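YfkN protein (Bacillus subtilis subsp. subtilis, PDB 3GVE) belongs to the calcineurin-like metallophosphoesterase family and carries a manganese ion and a magnesium ion at adjoining metal sites. Local coordinates at residues A[134-137]-A[141-144]; A[198-203]-A[209-214]. All coordinates share one frame; numbering follows the deposited sequence.

Contact 1 of 2, residues A[134-137]-A[141-144]; sequences VKTT and NRYT
Arg142 and Val134 meet where a short loop of the calcineurin-like fold turns back on the strand it has just left, the two backbones being joined by a single beta bridge between Lys135 and Asn141. The backbone N of Arg142 gives a nearly straight bond to Val134 O (3.0 Å, 167° at the hydrogen). A water 2.7 Å from Val134 O probably donates to the same carbonyl; it accepts from Asn141 ND2 and Tyr143 N and thereby links the strand to the loop. The side chain of Arg142 can be followed outward from this bond. Its CB sits 3.4 Å from Val134 O, and the two side chains lie side by side, pointing the same way, with Val134 CG1 4.0 Å from Arg142 CB. With CG anti to the backbone N (chi1 -178°), CG leans over one face of the Tyr143 ring, 3.4 Å above the plane and near the rim. A bend at chi2 (53°) follows, and CD passes Thr136 CG2 at 4.2 Å, the two side chains crossing at about a right angle. The guanidinium has Tyr143 OH over one face, and NH2 reaches Asp119 of helix 115-123 in a salt bridge that anchors the far end of the chain. Leu115 and Leu118 of the same helix pack on Tyr143, tying the loop to it. The ring presents an edge to the strand: Val134 CB lies in its plane, and Val134 CG1 is 3.8 Å from Tyr143 CE2.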
ATOM      1  N   VAL A 134       6.191  23.971   8.461  1.00  8.73           N
ATOM      2  CA  VAL A 134       4.776  24.314   8.378  1.00  9.28           C
ATOM      3  C   VAL A 134       4.498  25.557   9.218  1.00  9.88           C
ATOM      4  O   VAL A 134       4.830  25.601  10.378  1.00  9.38           O
ATOM      5  CB  VAL A 134       3.855  23.153   8.830  1.00  9.68           C
ATOM      6  CG1 VAL A 134       2.370  23.538   8.637  1.00 10.02           C
ATOM      7  CG2 VAL A 134       4.181  21.888   8.039  1.00 10.59           C
ATOM      8  N   LYS A 135       3.892  26.558   8.590  1.00 10.54           N
ATOM      9  CA  LYS A 135       3.640  27.835   9.244  1.00 11.51           C
ATOM     10  C   LYS A 135       2.164  28.249   9.171  1.00 11.27           C
ATOM     11  O   LYS A 135       1.416  27.765   8.352  1.00 11.83           O
ATOM     12  CB  LYS A 135       4.561  28.902   8.642  1.00 12.54           C
ATOM     13  CG  LYS A 135       6.033  28.642   8.991  1.00 14.69           C
ATOM     14  CD  LYS A 135       6.969  29.682   8.385  1.00 16.74           C
ATOM     15  CE  LYS A 135       8.416  29.378   8.674  1.00 18.76           C
ATOM     16  NZ  LYS A 135       9.288  30.447   8.153  1.00 20.11           N
ATOM     17  N   THR A 136       1.764  29.146  10.071  1.00 11.14           N
ATOM     18  CA  THR A 136       0.441  29.745   9.988  1.00 11.97           C
ATOM     19  C   THR A 136       0.454  30.664   8.759  1.00 13.05           C
ATOM     20  O   THR A 136       1.503  30.945   8.210  1.00 13.51           O
ATOM     21  CB  THR A 136       0.098  30.572  11.242  1.00 12.58           C
ATOM     22  OG1 THR A 136       0.972  31.691  11.313  1.00 13.56           O
ATOM     23  CG2 THR A 136       0.233  29.740  12.538  1.00 12.98           C
ATOM     24  N   THR A 137      -0.729  31.112   8.356  1.00 13.55           N
ATOM     25  CA  THR A 137      -0.821  31.987   7.179  1.00 16.04           C
ATOM     26  C   THR A 137      -0.091  33.308   7.397  1.00 17.00           C
ATOM     27  O   THR A 137       0.307  33.946   6.445  1.00 19.13           O
ATOM     28  CB  THR A 137      -2.273  32.224   6.719  1.00 17.23           C
ATOM     29  OG1 THR A 137      -3.029  32.814   7.776  1.00 17.88           O
ATOM     30  CG2 THR A 137      -2.930  30.933   6.279  1.00 18.46           C
ATOM     31  N   ASN A 141       5.601  29.654  13.251  1.00 10.95           N
ATOM     32  CA  ASN A 141       5.693  28.204  13.252  1.00 10.96           C
ATOM     33  C   ASN A 141       4.392  27.615  13.767  1.00 10.15           C
ATOM     34  O   ASN A 141       3.913  28.015  14.809  1.00 10.59           O
ATOM     35  CB  ASN A 141       6.856  27.730  14.110  1.00 11.71           C
ATOM     36  CG  ASN A 141       8.187  27.956  13.450  1.00 15.06           C
ATOM     37  OD1 ASN A 141       8.927  28.847  13.823  1.00 17.66           O
ATOM     38  ND2 ASN A 141       8.495  27.134  12.468  1.00 15.63           N
ATOM     39  N   ARG A 142       3.842  26.665  13.020  1.00  9.30           N
ATOM     40  CA  ARG A 142       2.596  26.025  13.382  1.00  9.67           C
ATOM     41  C   ARG A 142       2.803  24.936  14.447  1.00  9.06           C
ATOM     42  O   ARG A 142       1.878  24.561  15.119  1.00  9.77           O
ATOM     43  CB  ARG A 142       1.945  25.434  12.123  1.00  9.91           C
ATOM     44  CG  ARG A 142       0.590  24.753  12.355  1.00  9.62           C
ATOM     45  CD  ARG A 142      -0.396  25.673  13.085  1.00  9.79           C
ATOM     46  NE  ARG A 142      -1.714  25.070  13.223  1.00 10.24           N
ATOM     47  CZ  ARG A 142      -1.999  24.114  14.088  1.00  9.64           C
ATOM     48  NH1 ARG A 142      -1.063  23.637  14.880  1.00 10.16           N
ATOM     49  NH2 ARG A 142      -3.225  23.636  14.163  1.00 11.32           N
ATOM     50  N   TYR A 143       4.030  24.441  14.552  1.00  8.39           N
ATOM     51  CA  TYR A 143       4.415  23.382  15.492  1.00  9.11           C
ATOM     52  C   TYR A 143       5.702  23.799  16.182  1.00  9.38           C
ATOM     53  O   TYR A 143       6.395  24.676  15.729  1.00 10.34           O
ATOM     54  CB  TYR A 143       4.626  22.037  14.739  1.00  9.17           C
ATOM     55  CG  TYR A 143       3.385  21.653  13.985  1.00  9.27           C
ATOM     56  CD1 TYR A 143       2.306  21.097  14.639  1.00  9.72           C
ATOM     57  CD2 TYR A 143       3.256  21.934  12.629  1.00  9.52           C
ATOM     58  CE1 TYR A 143       1.147  20.810  13.962  1.00  9.61           C
ATOM     59  CE2 TYR A 143       2.117  21.653  11.953  1.00  9.17           C
ATOM     60  CZ  TYR A 143       1.064  21.098  12.619  1.00  9.35           C
ATOM     61  OH  TYR A 143      -0.102  20.849  11.958  1.00  9.96           O
ATOM     62  N   THR A 144       6.023  23.123  17.269  1.00  9.57           N
ATOM     63  CA  THR A 144       7.326  23.267  17.906  1.00  9.53           C
ATOM     64  C   THR A 144       8.418  23.093  16.838  1.00  9.29           C
ATOM     65  O   THR A 144       8.534  22.024  16.256  1.00  9.03           O
ATOM     66  CB  THR A 144       7.510  22.150  18.954  1.00 10.58           C
ATOM     67  OG1 THR A 144       6.352  22.081  19.803  1.00 10.39           O
ATOM     68  CG2 THR A 144       8.740  22.369  19.788  1.00 12.91           C
TER
HETATM   69  O   HOH W   1       6.449  24.939  12.418  1.00 13.00           O

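Contact 2 of 2, residues A[198-203]-A[209-214]; sequences ETIPKM and DVIIAL
Ile211 and the selenomethionine Met203 meet inside a beta-alpha-beta crossover, in which helix 192-205 covers the sheet between the parallel neighbours 160-170 and 210-215. Their CB atoms each point toward the opposite segment, yet the two chains pass at a slant rather than end to end. Met203 runs extended as far as SE and then bends (chi3 73°), which lays its CE against both branches of the isoleucine, 4.0 Å from Ile211 CG2 and 4.1 Å from Ile211 CG1. The longer arm of Ile211 extends to the helix, where Ile211 CD1 is 4.1 Å from Met203 CB. Ile200, one turn earlier, also crosses it obliquely. The contact is thus wholly apolar and buried, one strand residue lodged against two helix residues. Pro201, between them, points away from the strand and interrupts the helical bonding, so the helix kinks there; Met203 N is again bonded to Thr199 O. Ile168 of the neighbouring strand 160-170 and Tyr146 of strand 146-154, beyond it, pack on Met203, and Ile212, on the other face of the strand, meets Leu58 of strand 57-61. The same arm of Ile211 ends with CD1 4.2 Å from Ile200 CG2.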
ATOM      1  N   GLU A 198      17.020  28.815   8.026  1.00 13.73           N
ATOM      2  CA  GLU A 198      16.438  29.810   8.918  1.00 15.26           C
ATOM      3  C   GLU A 198      16.548  29.361  10.368  1.00 15.03           C
ATOM      4  O   GLU A 198      16.785  30.152  11.264  1.00 16.06           O
ATOM      5  CB  GLU A 198      14.982  29.994   8.515  1.00 17.63           C
ATOM      6  CG  GLU A 198      14.116  30.940   9.343  1.00 22.41           C
ATOM      7  CD  GLU A 198      12.679  30.940   8.827  1.00 28.60           C
ATOM      8  OE1 GLU A 198      12.441  31.413   7.719  1.00 30.25           O
ATOM      9  OE2 GLU A 198      11.799  30.428   9.507  1.00 32.47           O
ATOM     10  N   THR A 199      16.381  28.064  10.588  1.00 13.24           N
ATOM     11  CA  THR A 199      16.229  27.532  11.939  1.00 12.93           C
ATOM     12  C   THR A 199      17.533  27.104  12.634  1.00 12.48           C
ATOM     13  O   THR A 199      17.699  27.324  13.808  1.00 13.97           O
ATOM     14  CB  THR A 199      15.174  26.394  11.969  1.00 12.89           C
ATOM     15  OG1 THR A 199      13.955  26.861  11.389  1.00 14.38           O
ATOM     16  CG2 THR A 199      14.895  25.949  13.398  1.00 13.41           C
ATOM     17  N   ILE A 200      18.433  26.475  11.900  1.00 12.87           N
ATOM     18  CA  ILE A 200      19.688  25.996  12.448  1.00 13.04           C
ATOM     19  C   ILE A 200      20.473  27.066  13.250  1.00 12.99           C
ATOM     20  O   ILE A 200      20.979  26.774  14.276  1.00 12.64           O
ATOM     21  CB  ILE A 200      20.569  25.369  11.360  1.00 14.09           C
ATOM     22  CG1 ILE A 200      20.006  23.991  10.940  1.00 16.39           C
ATOM     23  CG2 ILE A 200      22.038  25.211  11.842  1.00 14.98           C
ATOM     24  CD1 ILE A 200      20.488  23.542   9.596  1.00 19.38           C
ATOM     25  N   PRO A 201      20.580  28.293  12.741  1.00 14.70           N
ATOM     26  CA  PRO A 201      21.330  29.329  13.479  1.00 15.74           C
ATOM     27  C   PRO A 201      20.762  29.583  14.879  1.00 15.87           C
ATOM     28  O   PRO A 201      21.482  29.841  15.814  1.00 16.29           O
ATOM     29  CB  PRO A 201      21.164  30.561  12.586  1.00 17.00           C
ATOM     30  CG  PRO A 201      21.074  30.003  11.232  1.00 17.38           C
ATOM     31  CD  PRO A 201      20.241  28.743  11.382  1.00 15.76           C
ATOM     32  N   LYS A 202      19.458  29.498  14.994  1.00 14.85           N
ATOM     33  CA  LYS A 202      18.827  29.700  16.267  1.00 14.97           C
ATOM     34  C   LYS A 202      19.174  28.560  17.190  1.00 13.77           C
ATOM     35  O   LYS A 202      19.394  28.763  18.347  1.00 14.75           O
ATOM     36  CB  LYS A 202      17.334  29.769  16.077  1.00 16.80           C
ATOM     37  CG  LYS A 202      16.955  30.807  15.114  1.00 20.30           C
ATOM     38  CD  LYS A 202      15.580  31.206  15.425  1.00 24.81           C
ATOM     39  CE  LYS A 202      14.629  30.692  14.438  1.00 28.83           C
ATOM     40  NZ  LYS A 202      14.133  31.873  13.724  1.00 31.45           N
HETATM   41  N   MSE A 203      19.195  27.344  16.653  1.00 12.60           N
HETATM   42  CA  MSE A 203      19.531  26.182  17.452  1.00 12.38           C
HETATM   43  C   MSE A 203      20.968  26.283  17.929  1.00 12.59           C
HETATM   44  O   MSE A 203      21.245  25.980  19.076  1.00 12.66           O
HETATM   45  CB  MSE A 203      19.325  24.882  16.657  1.00 12.05           C
HETATM   46  CG  MSE A 203      17.902  24.658  16.183  1.00 13.03           C
HETATM   47 SE   MSE A 203      17.736  23.069  15.058  0.75 14.88          SE
HETATM   48  CE  MSE A 203      17.937  21.707  16.460  1.00 13.85           C
ATOM     49  N   ASP A 209      24.716  21.214  20.538  1.00 13.11           N
ATOM     50  CA  ASP A 209      26.012  20.631  20.188  1.00 13.92           C
ATOM     51  C   ASP A 209      25.907  19.633  19.031  1.00 13.73           C
ATOM     52  O   ASP A 209      26.812  19.512  18.228  1.00 14.73           O
ATOM     53  CB  ASP A 209      26.608  19.911  21.390  1.00 14.49           C
ATOM     54  CG  ASP A 209      26.964  20.849  22.505  1.00 15.99           C
ATOM     55  OD1 ASP A 209      27.661  21.841  22.222  1.00 16.67           O
ATOM     56  OD2 ASP A 209      26.543  20.574  23.625  1.00 16.42           O
ATOM     57  N   VAL A 210      24.802  18.899  18.996  1.00 11.75           N
ATOM     58  CA  VAL A 210      24.523  17.888  17.972  1.00 11.90           C
ATOM     59  C   VAL A 210      23.123  18.155  17.459  1.00 11.24           C
ATOM     60  O   VAL A 210      22.225  18.346  18.241  1.00 12.86           O
ATOM     61  CB  VAL A 210      24.571  16.466  18.565  1.00 13.75           C
ATOM     62  CG1 VAL A 210      24.138  15.425  17.523  1.00 14.83           C
ATOM     63  CG2 VAL A 210      25.970  16.157  19.090  1.00 15.14           C
ATOM     64  N   ILE A 211      22.963  18.199  16.144  1.00 10.44           N
ATOM     65  CA  ILE A 211      21.666  18.480  15.541  1.00 10.61           C
ATOM     66  C   ILE A 211      21.222  17.291  14.678  1.00  9.04           C
ATOM     67  O   ILE A 211      21.936  16.880  13.766  1.00  9.68           O
ATOM     68  CB  ILE A 211      21.690  19.791  14.693  1.00 11.34           C
ATOM     69  CG1 ILE A 211      21.846  21.024  15.607  1.00 12.47           C
ATOM     70  CG2 ILE A 211      20.412  19.908  13.852  1.00 12.23           C
ATOM     71  CD1 ILE A 211      22.003  22.335  14.866  1.00 13.93           C
ATOM     72  N   ILE A 212      20.028  16.768  14.990  1.00  8.75           N
ATOM     73  CA  ILE A 212      19.455  15.576  14.256  1.00  8.30           C
ATOM     74  C   ILE A 212      18.267  16.068  13.489  1.00  8.78           C
ATOM     75  O   ILE A 212      17.331  16.680  14.059  1.00  8.93           O
ATOM     76  CB  ILE A 212      19.070  14.496  15.258  1.00  9.18           C
ATOM     77  CG1 ILE A 212      20.320  14.008  16.026  1.00 10.26           C
ATOM     78  CG2 ILE A 212      18.451  13.333  14.481  1.00  9.81           C
ATOM     79  CD1 ILE A 212      19.998  13.204  17.248  1.00 11.05           C
ATOM     80  N   ALA A 213      18.303  15.878  12.171  1.00  8.23           N
ATOM     81  CA  ALA A 213      17.165  16.232  11.332  1.00  8.20           C
ATOM     82  C   ALA A 213      16.243  15.045  11.142  1.00  8.28           C
ATOM     83  O   ALA A 213      16.727  13.999  10.604  1.00  8.85           O
ATOM     84  CB  ALA A 213      17.693  16.695   9.950  1.00  9.40           C
ATOM     85  N   LEU A 214      14.994  15.197  11.539  1.00  8.01           N
ATOM     86  CA  LEU A 214      13.953  14.245  11.226  1.00  7.81           C
ATOM     87  C   LEU A 214      13.317  14.741   9.921  1.00  7.42           C
ATOM     88  O   LEU A 214      12.360  15.487   9.906  1.00  8.18           O
ATOM     89  CB  LEU A 214      12.974  14.154  12.394  1.00  8.22           C
ATOM     90  CG  LEU A 214      13.656  13.910  13.758  1.00  8.70           C
ATOM     91  CD1 LEU A 214      12.646  13.861  14.883  1.00  9.62           C
ATOM     92  CD2 LEU A 214      14.524  12.665  13.780  1.00  9.47           C
TER

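Contacts 1 and 2 follow one another along the chain, their centres about 17 Å apart, and a salt bridge joins them directly: Lys135 NZ of contact 1 lies 2.9 Å from Glu198 OE2 of contact 2. Gln190 NE2 also donates to Glu198 OE1 and probably helps hold the carboxylate in place. Contact 1 mixes a backbone bond and a water bridge with apolar packing, whereas contact 2 is apolar throughout. The side chain of Val134 is about 12 Å from the magnesium ion, and Tyr143 packs on Leu106 and Phe111, which lie on either side of the magnesium ligand Asn108 in the sequence. Contact 2 is tied to the site through the chain, strand 210-215 leading directly to His216, another magnesium ligand.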